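Local atomic coordinates of internalin C2 (PDB entry 4FHO), a protein that probably helps Listeria monocytogenes adhere to or invade host cells, as a leucine-rich repeat protein of the internalin family. Residues T13-I18 with A23-V28; V17-P22 with Q66-L71. All coordinates share one frame; numbering follows the deposited sequence.

Contact 1 (T13-I18 with A23-V28); sequences TPINVI and ALANAV
I15, the first residue of the short helix 15-18, turns its side chain onto one flank of helix 22-31, and its CG2 methyl does nearly all the touching. A chi1 of -64° sets CG1 beside the backbone N and CG2 anti to it, so that the CG2 methyl, and not the longer CG1-CD1 arm, faces the neighbouring helix. There I15 CG2 sits between two residues almost one turn apart: it lies 3.9 Å from V28 CG1 and 4.3 Å from A25 CB. The same methyl comes within 3.5 Å of A25 O, a van der Waals contact with the helix backbone. The V28 side chain meets it at a slant. Almost one turn earlier in helix 22-31, the small A25 lets the backbones come close, with the CA atoms of N16 and A25 5.5 Å apart; N16 CA rests 4.4 Å from A25 CB while the N16 amide leads away. No hydrogen bond spans the two segments. On other sides I15 touches V41 of strand 40-41, and V28 packs on L46 of helix 43-47 and on L52. This is apolar helix-helix packing in the small helical N-terminal cap domain of internalins, which precedes their leucine-rich repeats.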
# COMPACT_ATOMS: atom_id res chain seq x y z
N THR A 13 -4.00 28.70 11.41
CA THR A 13 -4.11 28.92 9.97
C THR A 13 -5.43 28.30 9.49
O THR A 13 -5.84 27.29 10.06
CB THR A 13 -2.93 28.24 9.24
OG1 THR A 13 -1.70 28.73 9.79
CG2 THR A 13 -2.95 28.52 7.74
N PRO A 14 -6.10 28.91 8.48
CA PRO A 14 -7.30 28.28 7.93
C PRO A 14 -7.02 26.90 7.32
O PRO A 14 -5.94 26.68 6.76
CB PRO A 14 -7.76 29.26 6.85
CG PRO A 14 -7.28 30.58 7.34
CD PRO A 14 -5.95 30.29 7.98
N ILE A 15 -7.99 25.99 7.43
CA ILE A 15 -7.83 24.61 6.91
C ILE A 15 -7.56 24.59 5.40
O ILE A 15 -6.73 23.78 4.94
CB ILE A 15 -9.04 23.70 7.29
CG1 ILE A 15 -9.14 23.51 8.82
CG2 ILE A 15 -8.93 22.32 6.65
CD1 ILE A 15 -10.51 23.05 9.27
N ASN A 16 -8.20 25.49 4.64
CA ASN A 16 -7.99 25.54 3.17
C ASN A 16 -6.72 26.26 2.68
O ASN A 16 -6.50 26.35 1.47
CB ASN A 16 -9.25 26.06 2.43
CG ASN A 16 -9.56 27.54 2.69
OD1 ASN A 16 -8.98 28.19 3.55
ND2 ASN A 16 -10.51 28.06 1.93
N VAL A 17 -5.93 26.81 3.61
CA VAL A 17 -4.57 27.33 3.34
C VAL A 17 -3.58 26.18 3.48
O VAL A 17 -2.78 25.94 2.56
CB VAL A 17 -4.15 28.45 4.31
CG1 VAL A 17 -2.67 28.82 4.17
CG2 VAL A 17 -5.02 29.70 4.12
N ILE A 18 -3.63 25.51 4.63
CA ILE A 18 -2.78 24.34 4.95
C ILE A 18 -3.01 23.20 3.94
O ILE A 18 -2.05 22.63 3.45
CB ILE A 18 -3.06 23.77 6.37
CG1 ILE A 18 -2.81 24.79 7.48
CG2 ILE A 18 -2.20 22.55 6.67
CD1 ILE A 18 -3.47 24.38 8.78
N ALA A 23 -11.17 18.91 -1.56
CA ALA A 23 -11.62 17.59 -1.08
C ALA A 23 -10.89 17.16 0.19
O ALA A 23 -11.52 16.67 1.14
CB ALA A 23 -11.44 16.53 -2.17
N LEU A 24 -9.59 17.35 0.22
CA LEU A 24 -8.80 16.98 1.39
C LEU A 24 -9.04 17.94 2.56
O LEU A 24 -9.14 17.49 3.70
CB LEU A 24 -7.31 16.88 1.05
CG LEU A 24 -6.43 16.12 2.04
CD1 LEU A 24 -6.89 14.67 2.14
CD2 LEU A 24 -4.97 16.18 1.63
N ALA A 25 -9.16 19.23 2.25
CA ALA A 25 -9.62 20.26 3.18
C ALA A 25 -10.93 19.87 3.84
O ALA A 25 -11.06 19.99 5.05
CB ALA A 25 -9.79 21.60 2.47
N ASN A 26 -11.89 19.39 3.04
CA ASN A 26 -13.19 18.94 3.57
C ASN A 26 -13.03 17.78 4.55
O ASN A 26 -13.70 17.75 5.59
CB ASN A 26 -14.16 18.56 2.43
CG ASN A 26 -15.55 18.25 2.94
OD1 ASN A 26 -16.25 19.13 3.43
ND2 ASN A 26 -15.94 16.98 2.88
N ALA A 27 -12.12 16.85 4.24
CA ALA A 27 -11.86 15.70 5.12
C ALA A 27 -11.21 16.12 6.46
O ALA A 27 -11.58 15.58 7.50
CB ALA A 27 -11.04 14.63 4.41
N VAL A 28 -10.29 17.09 6.44
CA VAL A 28 -9.68 17.63 7.68
C VAL A 28 -10.68 18.42 8.52
O VAL A 28 -10.64 18.36 9.75
CB VAL A 28 -8.41 18.47 7.38
CG1 VAL A 28 -7.87 19.12 8.64
CG2 VAL A 28 -7.36 17.56 6.73

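Contact 2 (V17-P22 with Q66-L71); sequences VIFPDP and QYLNNL
I18 and F19 mark the point where the chain leaves helix 15-18, and they face Y67 and L68 at the end of a 3-10 turn. F19 is the first residue to abandon helical backbone angles, and the chain then runs through P20 to D21, which caps the start of helix 22-31. Across from it, L68 is the centre of an inverse gamma turn and opens a type I beta turn that closes at L71. The backbones stay well apart, 8.6 Å between the CA atoms of I18 and Y67, leaving the side chains to bridge the distance in two pairs. In the first, a chi1 of -60° puts I18 CG2 anti to the backbone N, and this methyl meets the Y67 ring obliquely, 3.7 Å from Y67 CD2. Q66 CG packs over one face of that ring, 4.0 Å above its plane and offset toward the rim. In the second pair the F19 ring reaches out end-on: L68 CD2 lies at the ring edge, near its plane, 3.8 Å from F19 CZ, and L68 CG follows at 4.0 Å. L46 of helix 43-47 touches F19, Y67 and L68 alike. Polar groups of the two segments bond elsewhere, D21 OD2 to T60 N and Y67 O to Q43 NE2. With no hydrogen bond joining the segments, their direct contact is purely apolar, resting on dispersion and the burial of hydrocarbon surface.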
# COMPACT_ATOMS: atom_id res chain seq x y z
N VAL A 17 -5.93 26.81 3.61
CA VAL A 17 -4.57 27.33 3.34
C VAL A 17 -3.58 26.18 3.48
O VAL A 17 -2.78 25.94 2.56
CB VAL A 17 -4.15 28.45 4.31
CG1 VAL A 17 -2.67 28.82 4.17
CG2 VAL A 17 -5.02 29.70 4.12
N ILE A 18 -3.63 25.51 4.63
CA ILE A 18 -2.78 24.34 4.95
C ILE A 18 -3.01 23.20 3.94
O ILE A 18 -2.05 22.63 3.45
CB ILE A 18 -3.06 23.77 6.37
CG1 ILE A 18 -2.81 24.79 7.48
CG2 ILE A 18 -2.20 22.55 6.67
CD1 ILE A 18 -3.47 24.38 8.78
N PHE A 19 -4.28 22.88 3.68
CA PHE A 19 -4.68 21.83 2.73
C PHE A 19 -5.33 22.50 1.52
O PHE A 19 -6.55 22.74 1.53
CB PHE A 19 -5.65 20.86 3.40
CG PHE A 19 -5.07 20.14 4.57
CD1 PHE A 19 -4.39 18.93 4.40
CD2 PHE A 19 -5.17 20.66 5.86
CE1 PHE A 19 -3.85 18.26 5.49
CE2 PHE A 19 -4.62 20.00 6.95
CZ PHE A 19 -3.95 18.79 6.76
N PRO A 20 -4.52 22.84 0.49
CA PRO A 20 -5.09 23.56 -0.66
C PRO A 20 -6.11 22.78 -1.51
O PRO A 20 -6.96 23.39 -2.13
CB PRO A 20 -3.86 23.99 -1.47
CG PRO A 20 -2.75 23.13 -1.00
CD PRO A 20 -3.04 22.87 0.45
N ASP A 21 -6.04 21.45 -1.50
CA ASP A 21 -7.03 20.62 -2.19
C ASP A 21 -8.38 20.69 -1.45
O ASP A 21 -8.45 20.24 -0.31
CB ASP A 21 -6.55 19.17 -2.27
CG ASP A 21 -7.36 18.35 -3.22
OD1 ASP A 21 -8.50 17.99 -2.86
OD2 ASP A 21 -6.85 18.06 -4.33
N PRO A 22 -9.46 21.21 -2.09
CA PRO A 22 -10.76 21.33 -1.39
C PRO A 22 -11.34 20.02 -0.84
O PRO A 22 -11.91 20.04 0.26
CB PRO A 22 -11.70 21.93 -2.46
CG PRO A 22 -10.79 22.62 -3.41
CD PRO A 22 -9.56 21.76 -3.46
N GLN A 66 1.79 16.58 5.73
CA GLN A 66 3.02 16.61 6.52
C GLN A 66 2.84 17.07 7.97
O GLN A 66 3.63 16.68 8.84
CB GLN A 66 4.13 17.44 5.82
CG GLN A 66 3.92 18.94 5.68
CD GLN A 66 3.28 19.38 4.38
OE1 GLN A 66 2.36 18.73 3.86
NE2 GLN A 66 3.73 20.53 3.86
N TYR A 67 1.81 17.89 8.21
CA TYR A 67 1.48 18.41 9.55
C TYR A 67 0.70 17.42 10.41
O TYR A 67 0.59 17.62 11.62
CB TYR A 67 0.74 19.76 9.47
CG TYR A 67 1.51 20.82 8.73
CD1 TYR A 67 2.66 21.40 9.30
CD2 TYR A 67 1.13 21.24 7.45
CE1 TYR A 67 3.40 22.35 8.61
CE2 TYR A 67 1.85 22.22 6.77
CZ TYR A 67 2.99 22.77 7.35
OH TYR A 67 3.70 23.73 6.67
N LEU A 68 0.16 16.36 9.80
CA LEU A 68 -0.57 15.34 10.55
C LEU A 68 0.44 14.32 11.12
O LEU A 68 0.54 13.19 10.64
CB LEU A 68 -1.66 14.70 9.66
CG LEU A 68 -2.59 15.68 8.93
CD1 LEU A 68 -3.66 14.90 8.20
CD2 LEU A 68 -3.24 16.69 9.86
N ASN A 69 1.14 14.74 12.19
CA ASN A 69 2.25 13.96 12.79
C ASN A 69 1.84 12.57 13.27
O ASN A 69 2.54 11.60 13.03
CB ASN A 69 2.93 14.71 13.95
CG ASN A 69 3.58 16.00 13.52
OD1 ASN A 69 4.51 16.00 12.70
ND2 ASN A 69 3.10 17.10 14.06
N ASN A 70 0.67 12.49 13.93
CA ASN A 70 0.18 11.25 14.54
C ASN A 70 -0.82 10.47 13.66
O ASN A 70 -1.53 9.61 14.18
CB ASN A 70 -0.44 11.57 15.92
CG ASN A 70 0.54 12.28 16.84
OD1 ASN A 70 1.72 11.94 16.87
ND2 ASN A 70 0.07 13.27 17.58
N LEU A 71 -0.83 10.76 12.35
CA LEU A 71 -1.69 10.03 11.38
C LEU A 71 -1.27 8.55 11.37
O LEU A 71 -0.08 8.24 11.31
CB LEU A 71 -1.56 10.62 9.98
CG LEU A 71 -2.58 10.17 8.92
CD1 LEU A 71 -3.99 10.62 9.27
CD2 LEU A 71 -2.15 10.71 7.57

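Contacts 1 and 2 lie side by side, their centres 7 Å apart, near the N-terminal end of the elongated chain. Both draw on helix 15-18 and share V17 and I18. Contact 1 is local, joining this helix to helix 22-31 after a short linker, whereas contact 2 joins segments 44 residues apart at their closest ends, the second in the loop before strand 73-75. F19 connects them: V28 CG2 lies 3.6 Å from F19 CZ, and L24 also meets its ring. Helix 43-47 borders both contacts through L46. Together they belong to an apolar layer that runs from the N-terminal domain to that loop, consistent with a cap over this end of the parallel sheet.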